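Local coordinates for protein pyocin-S2 (Pseudomonas aeruginosa, PDB 5ODW) that kills sensitive bacterial cells by breaking down chromosomal DNA and stopping lipid synthesis, here represented by its N-terminal region without the nuclease domain, at residues Y128-P134 with R158-L163; K118-D122 with S168-K173; L72-T76 with A174-I178; L83-L89 with D101-I105. All coordinates share one frame; numbering follows the deposited sequence.

Overall arrangement
Three of the four contacts share the long helix 153-204. Along it contact 1 (residues 158-163), contact 2 (168-173) and contact 3 (174-178) follow in order, their centres about 12 Å and then 14 Å apart. Contacts 2 and 3 touch, Ile171 CG2 packing 3.7 Å from Leu72 CD1. Contact 4 joins helices 72-86 and 96-121, which also supply one side each of contacts 3 and 2; its centre lies about 17 Å from that of contact 3. Contacts 1 and 4 lie on opposite sides of the chain's centre, about 35 Å apart between centres. Contact 1 alone reaches another protein chain, through Arg158 and Tyr128. The nuclease site lies outside this chain.

Contact 1 (Y128-P134 with R158-L163); sequences YTASDFP and RHMSEL
Tyr128 lies across helix 153-204 over Arg158, His159 and Glu162. Its CB starts against the Glu162 carboxylate, 3.4 Å from OE1, and CG and CD1 run beside Glu162 CG. Farther out CE1 turns the ring edge toward the face of the His159 imidazole, an edge-to-face pair with planes at 84° and centroids 5.5 Å apart. One ring face carries Arg158 CG, a CH-pi contact 3.9 Å from the centroid of the Tyr128 ring, while Arg158 NE passes CE2. The phenol tip, Tyr128 OH, is hydrogen-bonded to Gln144, which also bonds His159 NE2. Arg158 bends at chi2 (107°), and its NH1 makes a salt bridge to Glu162 OE2 at 2.8 Å; NH2 bonds to the backbone of another protein chain, and Glu162 OE1 pairs with Arg123. Phe133 completes the aromatic cluster, its ring oblique to the imidazole with CE1 3.9 Å from His159 ND1, an atom that Ser137 bonds. The contact thus joins the loop before helix 133-148 and its first turn to helix 153-204; Met140 of helix 133-148 packs on Tyr128 and His159, with helix 47-70 meeting Leu163 and Met160 and strand 24-26 reaching Met160 and Ser161 through Tyr26.

Contact 2 (K118-D122 with S168-K173); sequences KAIED and SADIYK
Ile120 faces Ala169 and Tyr172 with its two branches split by chi1 (-58°): CG2 stands opposite the backbone N, and CG1 opposite the carbonyl carbon. Glu121, next along the helix, starts with CG on the side of its backbone N (chi1 -74°) and then runs extended, which carries its carboxylate out to Lys173. The branches of Ile120 do separate work. CG2 meets the methyl of Ala169, 4.1 Å from its CB, where the two backbones come nearest. The longer branch goes on to the aromatic ring: Ile120 CD1 lies at the edge of the Tyr172 ring, close to its plane and 3.9 Å from CE2, the two side chains crossing at about a right angle. The same CD1 brushes Ser168 CB at 4.4 Å. Glu121 and Lys173 form the polar border of the patch. The lysine chain, extended beyond CG, crosses the glutamate so that its CE comes 3.4 Å from Glu121 OE2, and NZ completes a long salt bridge to the same oxygen at 3.7 Å; at that length, between exposed residues, it is probably a weak tie. At the end of helix 96-121, Lys118 NZ bonds Asp122 OD2, just past the last helical residue, at 3.2 Å from above the carboxylate plane, in a salt bridge. The contact lays the C-terminal end of helix 96-121 against the first half of helix 153-204. Ser168 OG bonds Ile24 N at strand 24-26, Tyr172 OH weakly bonds Ile23 N, and helix 47-70 packs on Asp170 and Ile171 from its own side of the long helix.

Contact 3 (L72-T76 with A174-I178); sequences LKNET and AQIAI
Apolar contacts carry most of this crossing, with Ile178 reaching in from helix 153-204 and Leu72 and Thr76 meeting it from helix 72-86. Ile178 directs CG1 away from its carbonyl carbon (chi1 -60°), and the extended branch ends with CD1 over the backbone of the other helix, 3.9 Å from both Leu72 O and Lys73 CA. Its second branch, CG2, sits 3.5 Å from Thr76 CG2. That threonine methyl falls between its own backbone N and carbonyl carbon (chi1 -157°, measured to OG1), and so turns to both ends of the isoleucine. Leu72 lies across Gln175 at about a right angle: CD2 touches the aliphatic part of the glutamine, 3.8 Å from CG, and packs 3.9 Å from Ala174 CB. Polar groups gather beside this patch, where the Gln175 amide approaches the Glu75 carboxylate and Thr76 OG1. Glu75 is bent at chi2, which brings its end toward the amide; Glu75 OE2 lies close to Glu79 OE2, and such crowding of like charges might favour a protonated form. Ile23, in the loop before strand 24-26, covers Glu75 and Gln175. The axes of the two short segments pass 10.3 Å apart at a crossing angle of -72°, a steep helix-helix crossing that sets the start of helix 72-86 across the long helix of this mainly alpha-helical N-terminal region.

Contact 4 (L83-L89 with D101-I105); sequences LKSEAGL and DEKSI
Two carboxylates face the 83-89 segment: Glu102 meets Lys84 of the helix, and Asp101 meets Leu89 just beyond its end. The Lys84 ammonium comes in close to the Glu102 carboxylate plane, beside OE2; Lys84 CE lies 3.1 Å from Glu102 OE2, and Lys84 NZ makes a salt bridge to it at 3.2 Å, whereas OE1 lies farther from the ammonium. The Asp101 carboxylate has an apolar partner, a Leu89 methyl that sits obliquely above its plane, CD2 being 4.0 Å from Asp101 OD2, and Leu89 CD1 lies against Asp101 CB. Lys84 reaches its anion by a bend at chi3 (-74°), while Glu102 stays extended beyond CG. The ammonium is also held by a salt bridge to Asp81 and a hydrogen bond to the Gly91 carbonyl, so three acceptors probably fix its position. Ile105 supplies the greasy part. Its CD1 meets Leu89 CD1 tip to tip at 3.7 Å and lies 4.1 Å from Lys84 CA, with Ala87 CB at the margin. The other branch, Ile105 CG2, packs 3.9 Å from Leu83 CB. Leu89 is brought back over this patch by the way helix 72-86 ends: a Schellman motif, in which Gly88 at positive phi is the C-prime residue, Gly88 N bonds Ser85 O at 2.9 Å and Leu89 N weakly bonds Lys84 O. The contact closes the connection from helix 72-86 to helix 96-121. Leu109 of the latter also packs on Leu83, and Leu186 of helix 153-204 packs on Glu102 and Lys103, so helix 96-121 touches both helices here.

Contact 1 (Y128-P134 with R158-L163)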
loop_
_atom_site.group_PDB
_atom_site.type_symbol
_atom_site.label_atom_id
_atom_site.label_comp_id
_atom_site.label_asym_id
_atom_site.label_seq_id
_atom_site.Cartn_x
_atom_site.Cartn_y
_atom_site.Cartn_z
ATOM N N TYR C 128 33.913 -0.078 -3.564
ATOM C CA TYR C 128 34.427 -1.355 -4.037
ATOM C C TYR C 128 35.958 -1.443 -4.086
ATOM O O TYR C 128 36.529 -2.486 -3.785
ATOM C CB TYR C 128 33.878 -1.659 -5.426
ATOM C CG TYR C 128 32.400 -1.957 -5.481
ATOM C CD1 TYR C 128 31.870 -3.067 -4.842
ATOM C CD2 TYR C 128 31.541 -1.147 -6.203
ATOM C CE1 TYR C 128 30.522 -3.350 -4.908
ATOM C CE2 TYR C 128 30.192 -1.424 -6.272
ATOM C CZ TYR C 128 29.691 -2.526 -5.624
ATOM O OH TYR C 128 28.350 -2.798 -5.695
ATOM N N THR C 129 36.617 -0.362 -4.489
ATOM C CA THR C 129 38.076 -0.351 -4.619
ATOM C C THR C 129 38.857 -0.071 -3.339
ATOM O O THR C 129 40.080 -0.129 -3.338
ATOM C CB THR C 129 38.555 0.644 -5.694
ATOM O OG1 THR C 129 38.494 1.976 -5.178
ATOM C CG2 THR C 129 37.708 0.544 -6.944
ATOM N N ALA C 130 38.161 0.228 -2.252
ATOM C CA ALA C 130 38.832 0.521 -0.989
ATOM C C ALA C 130 39.603 -0.685 -0.475
ATOM O O ALA C 130 39.197 -1.825 -0.664
ATOM C CB ALA C 130 37.830 0.991 0.053
ATOM N N SER C 131 40.724 -0.419 0.183
ATOM C CA SER C 131 41.572 -1.472 0.723
ATOM C C SER C 131 40.815 -2.288 1.760
ATOM O O SER C 131 40.979 -3.499 1.860
ATOM C CB SER C 131 42.835 -0.872 1.340
ATOM O OG SER C 131 42.515 0.076 2.337
ATOM N N ASP C 132 40.001 -1.597 2.540
ATOM C CA ASP C 132 39.196 -2.200 3.595
ATOM C C ASP C 132 37.936 -2.873 3.077
ATOM O O ASP C 132 37.085 -3.286 3.855
ATOM C CB ASP C 132 38.807 -1.122 4.607
ATOM C CG ASP C 132 38.155 -1.691 5.850
ATOM O OD1 ASP C 132 38.272 -2.912 6.084
ATOM O OD2 ASP C 132 37.531 -0.912 6.599
ATOM N N PHE C 133 37.818 -2.987 1.761
ATOM C CA PHE C 133 36.632 -3.571 1.150
ATOM C C PHE C 133 36.341 -5.015 1.556
ATOM O O PHE C 133 35.185 -5.367 1.773
ATOM C CB PHE C 133 36.722 -3.475 -0.371
ATOM C CG PHE C 133 35.711 -4.317 -1.086
ATOM C CD1 PHE C 133 34.366 -4.030 -0.991
ATOM C CD2 PHE C 133 36.107 -5.392 -1.853
ATOM C CE1 PHE C 133 33.433 -4.801 -1.647
ATOM C CE2 PHE C 133 35.180 -6.168 -2.511
ATOM C CZ PHE C 133 33.841 -5.872 -2.409
ATOM N N PRO C 134 37.377 -5.854 1.676
ATOM C CA PRO C 134 37.114 -7.245 2.055
ATOM C C PRO C 134 36.449 -7.302 3.419
ATOM O O PRO C 134 35.541 -8.094 3.637
ATOM C CB PRO C 134 38.513 -7.848 2.124
ATOM C CG PRO C 134 39.310 -7.035 1.169
ATOM C CD PRO C 134 38.780 -5.640 1.291
ATOM N N ARG C 158 29.072 -8.454 -8.589
ATOM C CA ARG C 158 29.934 -7.284 -8.409
ATOM C C ARG C 158 30.867 -7.442 -7.207
ATOM O O ARG C 158 32.060 -7.211 -7.356
ATOM C CB ARG C 158 29.119 -5.976 -8.348
ATOM C CG ARG C 158 29.988 -4.713 -8.403
ATOM C CD ARG C 158 29.928 -3.959 -9.726
ATOM N NE ARG C 158 30.352 -2.560 -9.558
ATOM C CZ ARG C 158 31.525 -2.073 -9.951
ATOM N NH1 ARG C 158 32.396 -2.851 -10.584
ATOM N NH2 ARG C 158 31.829 -0.799 -9.731
ATOM N N HIS C 159 30.332 -7.842 -6.029
ATOM C CA HIS C 159 31.132 -8.028 -4.808
ATOM C C HIS C 159 32.218 -9.086 -4.990
ATOM O O HIS C 159 33.323 -8.899 -4.489
ATOM C CB HIS C 159 30.258 -8.361 -3.585
ATOM C CG HIS C 159 29.667 -7.169 -2.896
ATOM N ND1 HIS C 159 30.090 -6.779 -1.637
ATOM C CD2 HIS C 159 28.654 -6.360 -3.278
ATOM C CE1 HIS C 159 29.346 -5.733 -1.311
ATOM N NE2 HIS C 159 28.468 -5.449 -2.262
ATOM N N MET C 160 31.914 -10.180 -5.721
ATOM C CA MET C 160 32.870 -11.272 -5.951
ATOM C C MET C 160 33.945 -10.869 -6.976
ATOM O O MET C 160 35.128 -11.071 -6.702
ATOM C CB MET C 160 32.174 -12.614 -6.283
ATOM C CG MET C 160 31.214 -13.170 -5.176
ATOM S SD MET C 160 31.759 -13.419 -3.446
ATOM C CE MET C 160 31.386 -11.883 -2.739
ATOM N N SER C 161 33.559 -10.237 -8.109
ATOM C CA SER C 161 34.506 -9.709 -9.115
ATOM C C SER C 161 35.475 -8.690 -8.486
ATOM O O SER C 161 36.669 -8.736 -8.765
ATOM C CB SER C 161 33.770 -9.075 -10.296
ATOM O OG SER C 161 32.980 -10.027 -10.994
ATOM N N GLU C 162 34.956 -7.812 -7.605
ATOM C CA GLU C 162 35.691 -6.773 -6.870
ATOM C C GLU C 162 36.617 -7.345 -5.784
ATOM O O GLU C 162 37.601 -6.696 -5.437
ATOM C CB GLU C 162 34.717 -5.737 -6.264
ATOM C CG GLU C 162 34.073 -4.794 -7.274
ATOM C CD GLU C 162 34.997 -3.819 -7.983
ATOM O OE1 GLU C 162 36.008 -3.393 -7.376
ATOM O OE2 GLU C 162 34.695 -3.470 -9.147
ATOM N N LEU C 163 36.296 -8.534 -5.239
ATOM C CA LEU C 163 37.098 -9.240 -4.238
ATOM C C LEU C 163 38.112 -10.129 -4.936
ATOM O O LEU C 163 39.153 -10.424 -4.357
ATOM C CB LEU C 163 36.218 -10.073 -3.295
ATOM C CG LEU C 163 35.259 -9.288 -2.398
ATOM C CD1 LEU C 163 34.364 -10.214 -1.640
ATOM C CD2 LEU C 163 36.004 -8.431 -1.408
#

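Contact 2 (K118-D122 with S168-K173)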
loop_
_atom_site.group_PDB
_atom_site.type_symbol
_atom_site.label_atom_id
_atom_site.label_comp_id
_atom_site.label_asym_id
_atom_site.label_seq_id
_atom_site.Cartn_x
_atom_site.Cartn_y
_atom_site.Cartn_z
ATOM N N LYS C 118 49.220 -2.201 -11.120
ATOM C CA LYS C 118 48.991 -0.775 -11.397
ATOM C C LYS C 118 47.604 -0.550 -12.043
ATOM O O LYS C 118 46.966 0.449 -11.737
ATOM C CB LYS C 118 50.119 -0.178 -12.274
ATOM C CG LYS C 118 50.013 1.331 -12.543
ATOM C CD LYS C 118 51.337 1.953 -13.015
ATOM C CE LYS C 118 51.221 3.383 -13.504
ATOM N NZ LYS C 118 51.002 4.366 -12.401
ATOM N N ALA C 119 47.134 -1.484 -12.908
ATOM C CA ALA C 119 45.823 -1.410 -13.567
ATOM C C ALA C 119 44.677 -1.488 -12.549
ATOM O O ALA C 119 43.660 -0.809 -12.726
ATOM C CB ALA C 119 45.690 -2.518 -14.601
ATOM N N ILE C 120 44.851 -2.313 -11.487
ATOM C CA ILE C 120 43.886 -2.502 -10.399
ATOM C C ILE C 120 43.952 -1.262 -9.500
ATOM O O ILE C 120 42.919 -0.655 -9.225
ATOM C CB ILE C 120 44.133 -3.837 -9.601
ATOM C CG1 ILE C 120 44.063 -5.072 -10.514
ATOM C CG2 ILE C 120 43.160 -3.990 -8.417
ATOM C CD1 ILE C 120 44.694 -6.349 -9.916
ATOM N N GLU C 121 45.169 -0.882 -9.068
ATOM C CA GLU C 121 45.408 0.261 -8.189
ATOM C C GLU C 121 45.009 1.621 -8.794
ATOM O O GLU C 121 44.469 2.456 -8.061
ATOM C CB GLU C 121 46.858 0.284 -7.696
ATOM C CG GLU C 121 47.141 -0.773 -6.643
ATOM C CD GLU C 121 48.511 -0.709 -5.997
ATOM O OE1 GLU C 121 49.527 -0.720 -6.732
ATOM O OE2 GLU C 121 48.567 -0.695 -4.745
ATOM N N ASP C 122 45.233 1.833 -10.114
ATOM C CA ASP C 122 44.901 3.092 -10.791
ATOM C C ASP C 122 43.452 3.131 -11.339
ATOM O O ASP C 122 43.182 3.781 -12.357
ATOM C CB ASP C 122 45.939 3.467 -11.873
ATOM C CG ASP C 122 47.128 4.262 -11.348
ATOM O OD1 ASP C 122 47.032 5.514 -11.283
ATOM O OD2 ASP C 122 48.162 3.641 -11.030
ATOM N N SER C 168 43.708 -10.492 -5.908
ATOM C CA SER C 168 44.722 -10.561 -6.971
ATOM C C SER C 168 45.775 -9.489 -6.718
ATOM O O SER C 168 46.957 -9.765 -6.875
ATOM C CB SER C 168 44.105 -10.395 -8.355
ATOM O OG SER C 168 43.412 -11.580 -8.706
ATOM N N ALA C 169 45.356 -8.304 -6.244
ATOM C CA ALA C 169 46.256 -7.206 -5.902
ATOM C C ALA C 169 47.117 -7.547 -4.696
ATOM O O ALA C 169 48.253 -7.104 -4.639
ATOM C CB ALA C 169 45.461 -5.939 -5.628
ATOM N N ASP C 170 46.596 -8.325 -3.741
ATOM C CA ASP C 170 47.375 -8.732 -2.571
ATOM C C ASP C 170 48.531 -9.670 -3.015
ATOM O O ASP C 170 49.695 -9.440 -2.668
ATOM C CB ASP C 170 46.463 -9.392 -1.504
ATOM C CG ASP C 170 47.144 -9.622 -0.154
ATOM O OD1 ASP C 170 47.654 -8.636 0.438
ATOM O OD2 ASP C 170 47.150 -10.784 0.320
ATOM N N ILE C 171 48.186 -10.685 -3.823
ATOM C CA ILE C 171 49.082 -11.681 -4.404
ATOM C C ILE C 171 50.162 -10.999 -5.286
ATOM O O ILE C 171 51.350 -11.168 -5.010
ATOM C CB ILE C 171 48.254 -12.783 -5.153
ATOM C CG1 ILE C 171 47.290 -13.568 -4.206
ATOM C CG2 ILE C 171 49.142 -13.729 -5.961
ATOM C CD1 ILE C 171 47.896 -14.235 -2.921
ATOM N N TYR C 172 49.743 -10.207 -6.305
ATOM C CA TYR C 172 50.630 -9.459 -7.215
ATOM C C TYR C 172 51.666 -8.609 -6.450
ATOM O O TYR C 172 52.844 -8.671 -6.802
ATOM C CB TYR C 172 49.829 -8.545 -8.166
ATOM C CG TYR C 172 49.041 -9.214 -9.280
ATOM C CD1 TYR C 172 49.635 -10.163 -10.111
ATOM C CD2 TYR C 172 47.769 -8.759 -9.626
ATOM C CE1 TYR C 172 48.943 -10.720 -11.187
ATOM C CE2 TYR C 172 47.065 -9.311 -10.694
ATOM C CZ TYR C 172 47.653 -10.292 -11.472
ATOM O OH TYR C 172 46.963 -10.814 -12.542
ATOM N N LYS C 173 51.237 -7.845 -5.396
ATOM C CA LYS C 173 52.095 -7.010 -4.531
ATOM C C LYS C 173 53.203 -7.856 -3.886
ATOM O O LYS C 173 54.352 -7.413 -3.834
ATOM C CB LYS C 173 51.264 -6.345 -3.406
ATOM C CG LYS C 173 51.116 -4.821 -3.487
ATOM C CD LYS C 173 50.292 -4.288 -2.298
ATOM C CE LYS C 173 49.713 -2.894 -2.475
ATOM N NZ LYS C 173 48.486 -2.691 -1.652
#

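Contact 3 (L72-T76 with A174-I178)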
loop_
_atom_site.group_PDB
_atom_site.type_symbol
_atom_site.label_atom_id
_atom_site.label_comp_id
_atom_site.label_asym_id
_atom_site.label_seq_id
_atom_site.Cartn_x
_atom_site.Cartn_y
_atom_site.Cartn_z
ATOM N N LEU C 72 53.047 -19.251 -2.018
ATOM C CA LEU C 72 53.315 -18.296 -3.106
ATOM C C LEU C 72 54.766 -18.343 -3.645
ATOM O O LEU C 72 54.961 -18.086 -4.839
ATOM C CB LEU C 72 52.901 -16.852 -2.735
ATOM C CG LEU C 72 52.499 -15.948 -3.917
ATOM C CD1 LEU C 72 51.296 -16.513 -4.695
ATOM C CD2 LEU C 72 52.251 -14.546 -3.463
ATOM N N LYS C 73 55.766 -18.675 -2.777
ATOM C CA LYS C 73 57.197 -18.776 -3.140
ATOM C C LYS C 73 57.396 -19.834 -4.225
ATOM O O LYS C 73 58.055 -19.558 -5.219
ATOM C CB LYS C 73 58.080 -19.127 -1.920
ATOM C CG LYS C 73 57.901 -18.232 -0.693
ATOM C CD LYS C 73 59.049 -18.382 0.304
ATOM C CE LYS C 73 58.779 -17.677 1.606
ATOM N NZ LYS C 73 60.023 -17.553 2.408
ATOM N N ASN C 74 56.793 -21.032 -4.039
ATOM C CA ASN C 74 56.890 -22.174 -4.957
ATOM C C ASN C 74 56.068 -21.951 -6.194
ATOM O O ASN C 74 56.518 -22.286 -7.286
ATOM C CB ASN C 74 56.461 -23.470 -4.274
ATOM C CG ASN C 74 57.100 -23.659 -2.929
ATOM O OD1 ASN C 74 58.337 -23.644 -2.791
ATOM N ND2 ASN C 74 56.266 -23.761 -1.900
ATOM N N GLU C 75 54.863 -21.388 -6.028
ATOM C CA GLU C 75 53.959 -21.097 -7.133
ATOM C C GLU C 75 54.611 -20.124 -8.113
ATOM O O GLU C 75 54.626 -20.410 -9.314
ATOM C CB GLU C 75 52.624 -20.548 -6.608
ATOM C CG GLU C 75 51.538 -20.422 -7.660
ATOM C CD GLU C 75 51.594 -19.203 -8.561
ATOM O OE1 GLU C 75 51.665 -18.067 -8.038
ATOM O OE2 GLU C 75 51.548 -19.391 -9.796
ATOM N N THR C 76 55.153 -18.997 -7.613
ATOM C CA THR C 76 55.760 -18.000 -8.487
ATOM C C THR C 76 57.096 -18.529 -9.077
ATOM O O THR C 76 57.339 -18.333 -10.274
ATOM C CB THR C 76 55.818 -16.636 -7.806
ATOM O OG1 THR C 76 55.907 -15.618 -8.802
ATOM C CG2 THR C 76 56.927 -16.515 -6.802
ATOM N N ALA C 174 52.846 -9.065 -3.393
ATOM C CA ALA C 174 53.747 -10.024 -2.745
ATOM C C ALA C 174 54.669 -10.741 -3.743
ATOM O O ALA C 174 55.822 -11.032 -3.403
ATOM C CB ALA C 174 52.940 -11.042 -1.967
ATOM N N GLN C 175 54.153 -11.037 -4.963
ATOM C CA GLN C 175 54.900 -11.696 -6.039
ATOM C C GLN C 175 56.048 -10.832 -6.536
ATOM O O GLN C 175 57.109 -11.368 -6.855
ATOM C CB GLN C 175 53.983 -12.089 -7.203
ATOM C CG GLN C 175 53.205 -13.378 -6.946
ATOM C CD GLN C 175 52.418 -13.847 -8.137
ATOM O OE1 GLN C 175 52.570 -14.975 -8.593
ATOM N NE2 GLN C 175 51.522 -13.020 -8.643
ATOM N N ILE C 176 55.839 -9.490 -6.589
ATOM C CA ILE C 176 56.855 -8.507 -6.996
ATOM C C ILE C 176 58.012 -8.525 -5.976
ATOM O O ILE C 176 59.173 -8.502 -6.383
ATOM C CB ILE C 176 56.254 -7.088 -7.255
ATOM C CG1 ILE C 176 55.241 -7.133 -8.425
ATOM C CG2 ILE C 176 57.373 -6.073 -7.568
ATOM C CD1 ILE C 176 54.272 -6.055 -8.480
ATOM N N ALA C 177 57.686 -8.638 -4.668
ATOM C CA ALA C 177 58.656 -8.736 -3.576
ATOM C C ALA C 177 59.534 -9.979 -3.758
ATOM O O ALA C 177 60.760 -9.892 -3.603
ATOM C CB ALA C 177 57.935 -8.795 -2.239
ATOM N N ILE C 178 58.905 -11.121 -4.129
ATOM C CA ILE C 178 59.577 -12.405 -4.389
ATOM C C ILE C 178 60.505 -12.276 -5.601
ATOM O O ILE C 178 61.628 -12.781 -5.554
ATOM C CB ILE C 178 58.588 -13.614 -4.546
ATOM C CG1 ILE C 178 57.725 -13.825 -3.279
ATOM C CG2 ILE C 178 59.356 -14.878 -4.905
ATOM C CD1 ILE C 178 56.721 -14.921 -3.358
#

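Contact 4 (L83-L89 with D101-I105)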
loop_
_atom_site.group_PDB
_atom_site.type_symbol
_atom_site.label_atom_id
_atom_site.label_comp_id
_atom_site.label_asym_id
_atom_site.label_seq_id
_atom_site.Cartn_x
_atom_site.Cartn_y
_atom_site.Cartn_z
ATOM N N LEU C 83 58.213 -20.460 -17.771
ATOM C CA LEU C 83 58.725 -19.477 -18.731
ATOM C C LEU C 83 60.169 -19.735 -19.105
ATOM O O LEU C 83 60.541 -19.501 -20.253
ATOM C CB LEU C 83 58.608 -18.055 -18.188
ATOM C CG LEU C 83 57.222 -17.437 -18.152
ATOM C CD1 LEU C 83 57.283 -16.088 -17.490
ATOM C CD2 LEU C 83 56.618 -17.294 -19.556
ATOM N N LYS C 84 60.987 -20.174 -18.133
ATOM C CA LYS C 84 62.401 -20.514 -18.304
ATOM C C LYS C 84 62.525 -21.636 -19.348
ATOM O O LYS C 84 63.299 -21.514 -20.304
ATOM C CB LYS C 84 62.961 -21.012 -16.961
ATOM C CG LYS C 84 64.381 -20.585 -16.634
ATOM C CD LYS C 84 64.910 -21.349 -15.415
ATOM C CE LYS C 84 64.313 -20.882 -14.110
ATOM N NZ LYS C 84 64.712 -21.742 -12.967
ATOM N N SER C 85 61.721 -22.717 -19.169
ATOM C CA SER C 85 61.721 -23.878 -20.056
ATOM C C SER C 85 61.019 -23.614 -21.371
ATOM O O SER C 85 61.495 -24.096 -22.401
ATOM C CB SER C 85 61.179 -25.112 -19.351
ATOM O OG SER C 85 62.236 -25.697 -18.601
ATOM N N GLU C 86 59.943 -22.797 -21.358
ATOM C CA GLU C 86 59.213 -22.373 -22.560
ATOM C C GLU C 86 60.139 -21.612 -23.534
ATOM O O GLU C 86 59.875 -21.595 -24.736
ATOM C CB GLU C 86 58.048 -21.457 -22.178
ATOM C CG GLU C 86 56.759 -22.210 -21.920
ATOM C CD GLU C 86 55.670 -21.410 -21.241
ATOM O OE1 GLU C 86 55.570 -20.187 -21.495
ATOM O OE2 GLU C 86 54.886 -22.023 -20.483
ATOM N N ALA C 87 61.238 -21.016 -23.005
ATOM C CA ALA C 87 62.236 -20.258 -23.741
ATOM C C ALA C 87 63.478 -21.109 -24.078
ATOM O O ALA C 87 64.480 -20.590 -24.567
ATOM C CB ALA C 87 62.630 -19.050 -22.927
ATOM N N GLY C 88 63.420 -22.399 -23.797
ATOM C CA GLY C 88 64.535 -23.291 -24.077
ATOM C C GLY C 88 65.647 -23.343 -23.054
ATOM O O GLY C 88 66.545 -24.173 -23.192
ATOM N N LEU C 89 65.596 -22.490 -22.015
ATOM C CA LEU C 89 66.611 -22.463 -20.953
ATOM C C LEU C 89 66.472 -23.663 -19.994
ATOM O O LEU C 89 65.352 -24.160 -19.827
ATOM C CB LEU C 89 66.559 -21.143 -20.132
ATOM C CG LEU C 89 66.923 -19.834 -20.815
ATOM C CD1 LEU C 89 66.778 -18.702 -19.857
ATOM C CD2 LEU C 89 68.351 -19.856 -21.375
ATOM N N ASP C 101 70.058 -14.324 -19.214
ATOM C CA ASP C 101 68.832 -14.690 -19.922
ATOM C C ASP C 101 67.691 -14.911 -18.923
ATOM O O ASP C 101 66.583 -14.424 -19.149
ATOM C CB ASP C 101 69.047 -15.940 -20.799
ATOM C CG ASP C 101 69.755 -15.718 -22.124
ATOM O OD1 ASP C 101 69.631 -14.609 -22.690
ATOM O OD2 ASP C 101 70.391 -16.670 -22.622
ATOM N N GLU C 102 67.987 -15.616 -17.809
ATOM C CA GLU C 102 67.079 -15.935 -16.695
ATOM C C GLU C 102 66.629 -14.663 -15.992
ATOM O O GLU C 102 65.451 -14.553 -15.673
ATOM C CB GLU C 102 67.794 -16.845 -15.692
ATOM C CG GLU C 102 66.917 -17.656 -14.756
ATOM C CD GLU C 102 67.721 -18.651 -13.930
ATOM O OE1 GLU C 102 68.924 -18.397 -13.685
ATOM O OE2 GLU C 102 67.150 -19.691 -13.534
ATOM N N LYS C 103 67.556 -13.701 -15.752
ATOM C CA LYS C 103 67.196 -12.450 -15.097
ATOM C C LYS C 103 66.118 -11.718 -15.891
ATOM O O LYS C 103 65.109 -11.333 -15.295
ATOM C CB LYS C 103 68.411 -11.548 -14.801
ATOM C CG LYS C 103 68.071 -10.409 -13.815
ATOM C CD LYS C 103 69.223 -9.448 -13.593
ATOM C CE LYS C 103 68.760 -8.060 -13.215
ATOM N NZ LYS C 103 68.399 -7.247 -14.408
ATOM N N SER C 104 66.251 -11.652 -17.209
ATOM C CA SER C 104 65.294 -10.922 -18.034
ATOM C C SER C 104 63.889 -11.475 -17.877
ATOM O O SER C 104 62.924 -10.723 -17.810
ATOM C CB SER C 104 65.720 -11.004 -19.493
ATOM O OG SER C 104 67.128 -10.923 -19.592
ATOM N N ILE C 105 63.782 -12.793 -17.829
ATOM C CA ILE C 105 62.496 -13.476 -17.615
ATOM C C ILE C 105 61.834 -12.995 -16.298
ATOM O O ILE C 105 60.656 -12.631 -16.318
ATOM C CB ILE C 105 62.655 -15.031 -17.686
ATOM C CG1 ILE C 105 62.847 -15.516 -19.131
ATOM C CG2 ILE C 105 61.494 -15.785 -16.987
ATOM C CD1 ILE C 105 63.730 -16.740 -19.255
#